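Local structure of putative alkaline phosphatase (Pseudomonas fluorescens, 4F1V) at residues A13-F25 against F314-A328. The protein binds phosphate with high affinity in the periplasm, probably as the solute-binding component of an ABC transporter that imports it. Sequence-based numbering, arbitrary orientation. Where two conformers were deposited one is given.
Sequences ALYQTSGVLTAGF and FFTKHYGASNNNDAA
Two consecutive carbonyls of the loop after helix 12-15, those of Gly19 and Val20, are satisfied by side chains from 314-328. Lys317, its chain extended and CG anti to the backbone N (chi1 -176°), slides past Thr22 CG2 and brings NZ to 2.8 Å from Gly19 O, above the carbonyl plane. Asn325 spends both amide hydrogens: ND2 donates to Val20 O at 3.0 Å, bent to 144° at the hydrogen, and, almost straight (175°), to His318 ND1, with the donor nitrogen in the imidazole plane. The other ring nitrogen, NE2, is hydrogen-bonded to Ser90 OG of strand 85-94, which also meets Tyr15 OH; bonds at both nitrogens should hold the ring's rotation. In this Venus-flytrap phosphate-binding protein the contact ties the chain between strands 5-7 and 29-30 to the end of helix 305-318 and the start of helix 326-331. With an alanine at Asn325, Val20 O and His318 ND1 would probably both lose the donor they share. Not every polar group is matched: Thr22 N is buried without a partner. Phe314 turns its ring edge to Val20 O, with CE1 3.4 Å away, while Phe25 CZ presses on Phe314 CB at 3.5 Å; Ala328 CB meets Val20 CG2.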
# COMPACT_ATOMS: atom_id res chain seq x y z
N ALA A 13 9.66 6.27 -0.82
CA ALA A 13 10.22 7.62 -0.79
C ALA A 13 9.80 8.37 0.46
O ALA A 13 10.56 9.26 0.93
CB ALA A 13 9.83 8.40 -2.06
N LEU A 14 8.66 8.05 1.05
CA LEU A 14 8.30 8.62 2.33
C LEU A 14 9.30 8.16 3.41
O LEU A 14 9.87 8.99 4.13
CB LEU A 14 6.85 8.22 2.69
CG LEU A 14 6.46 8.50 4.12
CD1 LEU A 14 6.53 9.97 4.43
CD2 LEU A 14 5.06 7.95 4.41
N TYR A 15 9.52 6.85 3.52
CA TYR A 15 10.39 6.37 4.60
C TYR A 15 11.84 6.73 4.36
O TYR A 15 12.62 6.79 5.35
CB TYR A 15 10.25 4.83 4.77
CG TYR A 15 8.82 4.44 5.08
CD1 TYR A 15 8.02 5.13 6.01
CD2 TYR A 15 8.26 3.35 4.45
CE1 TYR A 15 6.72 4.78 6.23
CE2 TYR A 15 6.95 2.95 4.69
CZ TYR A 15 6.17 3.68 5.55
OH TYR A 15 4.84 3.39 5.77
N GLN A 16 12.20 7.13 3.13
CA GLN A 16 13.50 7.66 2.80
C GLN A 16 13.62 9.18 2.90
O GLN A 16 14.73 9.70 2.69
CB GLN A 16 13.91 7.16 1.38
CG GLN A 16 14.09 5.68 1.41
CD GLN A 16 14.08 4.99 0.04
OE1 GLN A 16 13.89 5.67 -0.99
NE2 GLN A 16 14.30 3.68 -0.04
N THR A 17 12.57 9.85 3.18
CA THR A 17 12.65 11.32 3.45
C THR A 17 13.42 11.52 4.75
O THR A 17 13.08 10.90 5.78
CB THR A 17 11.26 11.89 3.48
OG1 THR A 17 10.63 11.83 2.20
CG2 THR A 17 11.24 13.35 3.90
N SER A 18 14.43 12.41 4.73
CA SER A 18 15.23 12.66 5.93
C SER A 18 14.33 12.95 7.09
O SER A 18 13.40 13.78 6.98
CB SER A 18 16.17 13.83 5.65
OG SER A 18 17.15 13.91 6.67
N GLY A 19 14.61 12.36 8.25
CA GLY A 19 13.91 12.60 9.48
C GLY A 19 12.62 11.85 9.71
O GLY A 19 12.11 11.87 10.81
N VAL A 20 12.08 11.16 8.68
CA VAL A 20 10.82 10.42 8.89
C VAL A 20 11.05 9.20 9.81
O VAL A 20 10.28 9.00 10.75
CB VAL A 20 10.23 10.04 7.52
CG1 VAL A 20 9.14 8.96 7.62
CG2 VAL A 20 9.73 11.25 6.79
N LEU A 21 12.08 8.41 9.53
CA LEU A 21 12.55 7.40 10.46
C LEU A 21 13.49 8.10 11.46
O LEU A 21 14.30 8.94 11.07
CB LEU A 21 13.25 6.26 9.79
CG LEU A 21 12.46 5.57 8.65
CD1 LEU A 21 13.29 4.47 8.06
CD2 LEU A 21 11.12 5.06 9.15
N THR A 22 13.38 7.74 12.73
CA THR A 22 14.07 8.39 13.82
C THR A 22 15.40 7.70 14.17
O THR A 22 15.89 6.85 13.44
CB THR A 22 13.07 8.50 15.00
OG1 THR A 22 12.50 7.23 15.25
CG2 THR A 22 11.91 9.42 14.68
N ALA A 23 16.00 8.11 15.30
CA ALA A 23 17.34 7.67 15.65
C ALA A 23 17.40 6.16 15.74
O ALA A 23 16.54 5.49 16.27
CB ALA A 23 17.78 8.27 16.98
N GLY A 24 18.53 5.62 15.22
CA GLY A 24 18.79 4.20 15.28
C GLY A 24 18.26 3.44 14.11
O GLY A 24 18.60 2.25 13.98
N PHE A 25 17.41 4.02 13.25
CA PHE A 25 16.83 3.34 12.10
C PHE A 25 17.76 3.44 10.93
O PHE A 25 18.13 4.52 10.47
CB PHE A 25 15.47 3.93 11.72
CG PHE A 25 14.31 3.44 12.54
CD1 PHE A 25 14.21 3.71 13.91
CD2 PHE A 25 13.26 2.76 11.96
CE1 PHE A 25 13.13 3.29 14.64
CE2 PHE A 25 12.19 2.31 12.67
CZ PHE A 25 12.10 2.57 14.03
N PHE A 314 10.09 6.14 17.35
CA PHE A 314 9.52 6.26 16.00
C PHE A 314 8.00 6.34 16.02
O PHE A 314 7.39 7.20 15.37
CB PHE A 314 9.97 5.10 15.12
CG PHE A 314 9.27 5.09 13.77
CD1 PHE A 314 9.42 6.16 12.88
CD2 PHE A 314 8.42 4.04 13.42
CE1 PHE A 314 8.71 6.16 11.68
CE2 PHE A 314 7.68 4.08 12.25
CZ PHE A 314 7.82 5.16 11.37
N PHE A 315 7.33 5.47 16.79
CA PHE A 315 5.90 5.55 16.90
C PHE A 315 5.46 6.91 17.47
O PHE A 315 4.43 7.46 17.05
CB PHE A 315 5.34 4.39 17.76
CG PHE A 315 5.07 3.12 16.97
CD1 PHE A 315 3.74 2.66 16.79
CD2 PHE A 315 6.09 2.35 16.42
CE1 PHE A 315 3.47 1.53 16.10
CE2 PHE A 315 5.82 1.22 15.67
CZ PHE A 315 4.52 0.81 15.52
N THR A 316 6.21 7.44 18.44
CA THR A 316 5.89 8.73 19.06
C THR A 316 5.87 9.84 17.99
O THR A 316 5.06 10.76 18.06
CB THR A 316 6.89 9.03 20.16
OG1 THR A 316 6.63 8.08 21.21
CG2 THR A 316 6.76 10.41 20.73
N LYS A 317 6.77 9.77 17.03
CA LYS A 317 6.78 10.71 15.90
C LYS A 317 5.68 10.44 14.87
O LYS A 317 4.90 11.34 14.51
CB LYS A 317 8.17 10.76 15.27
CG LYS A 317 8.23 11.80 14.16
CD LYS A 317 9.57 12.18 13.70
CE LYS A 317 9.64 13.51 12.97
NZ LYS A 317 11.04 13.77 12.55
N HIS A 318 5.66 9.22 14.34
CA HIS A 318 4.79 8.91 13.21
C HIS A 318 3.33 9.02 13.55
O HIS A 318 2.48 9.29 12.68
CB HIS A 318 5.14 7.50 12.68
CG HIS A 318 4.75 7.30 11.23
ND1 HIS A 318 5.25 8.08 10.23
CD2 HIS A 318 3.89 6.37 10.69
CE1 HIS A 318 4.76 7.63 9.10
NE2 HIS A 318 3.93 6.59 9.32
N TYR A 319 2.98 8.79 14.84
CA TYR A 319 1.63 8.90 15.33
C TYR A 319 1.45 10.02 16.31
O TYR A 319 0.49 10.05 17.08
CB TYR A 319 1.14 7.54 15.90
CG TYR A 319 1.21 6.45 14.86
CD1 TYR A 319 2.29 5.57 14.81
CD2 TYR A 319 0.26 6.33 13.85
CE1 TYR A 319 2.40 4.58 13.81
CE2 TYR A 319 0.33 5.38 12.86
CZ TYR A 319 1.42 4.50 12.83
OH TYR A 319 1.55 3.59 11.85
N GLY A 320 2.36 10.99 16.30
CA GLY A 320 2.23 12.12 17.24
C GLY A 320 1.22 13.16 16.82
O GLY A 320 0.99 13.39 15.64
N ALA A 321 0.64 13.79 17.86
CA ALA A 321 -0.17 14.96 17.61
C ALA A 321 0.62 16.11 17.08
O ALA A 321 0.15 16.88 16.24
CB ALA A 321 -0.98 15.35 18.86
N SER A 322 1.82 16.31 17.56
CA SER A 322 2.73 17.37 17.19
C SER A 322 4.08 16.74 16.81
O SER A 322 4.33 15.58 17.10
CB SER A 322 3.06 18.29 18.39
OG SER A 322 2.05 19.15 18.80
N ASN A 323 4.93 17.52 16.13
CA ASN A 323 6.26 17.07 15.71
C ASN A 323 6.20 15.73 15.02
O ASN A 323 6.87 14.77 15.46
CB ASN A 323 7.17 17.06 16.91
CG ASN A 323 7.40 18.52 17.37
OD1 ASN A 323 7.93 19.43 16.60
ND2 ASN A 323 6.95 18.85 18.57
N ASN A 324 5.36 15.63 14.02
CA ASN A 324 5.07 14.37 13.40
C ASN A 324 5.56 14.36 11.92
O ASN A 324 6.29 15.24 11.48
CB ASN A 324 3.56 14.01 13.58
CG ASN A 324 2.65 14.98 12.83
OD1 ASN A 324 2.92 15.42 11.71
ND2 ASN A 324 1.49 15.28 13.46
N ASN A 325 5.17 13.32 11.18
CA ASN A 325 5.63 13.16 9.80
C ASN A 325 4.59 13.60 8.76
O ASN A 325 4.76 13.31 7.56
CB ASN A 325 6.03 11.72 9.55
CG ASN A 325 7.32 11.33 10.23
OD1 ASN A 325 8.26 12.16 10.35
ND2 ASN A 325 7.47 10.08 10.69
N ASP A 326 3.52 14.30 9.16
CA ASP A 326 2.43 14.55 8.24
C ASP A 326 2.83 15.40 7.05
O ASP A 326 2.32 15.17 5.93
CB ASP A 326 1.23 15.12 8.94
CG ASP A 326 0.50 14.12 9.83
OD1 ASP A 326 0.89 12.94 9.90
OD2 ASP A 326 -0.54 14.55 10.44
N ALA A 327 3.69 16.42 7.22
CA ALA A 327 4.09 17.21 6.06
C ALA A 327 4.80 16.33 5.01
O ALA A 327 4.49 16.41 3.81
CB ALA A 327 4.95 18.40 6.45
N ALA A 328 5.72 15.47 5.47
CA ALA A 328 6.41 14.55 4.56
C ALA A 328 5.44 13.57 3.90
O ALA A 328 5.60 13.22 2.73
CB ALA A 328 7.49 13.78 5.31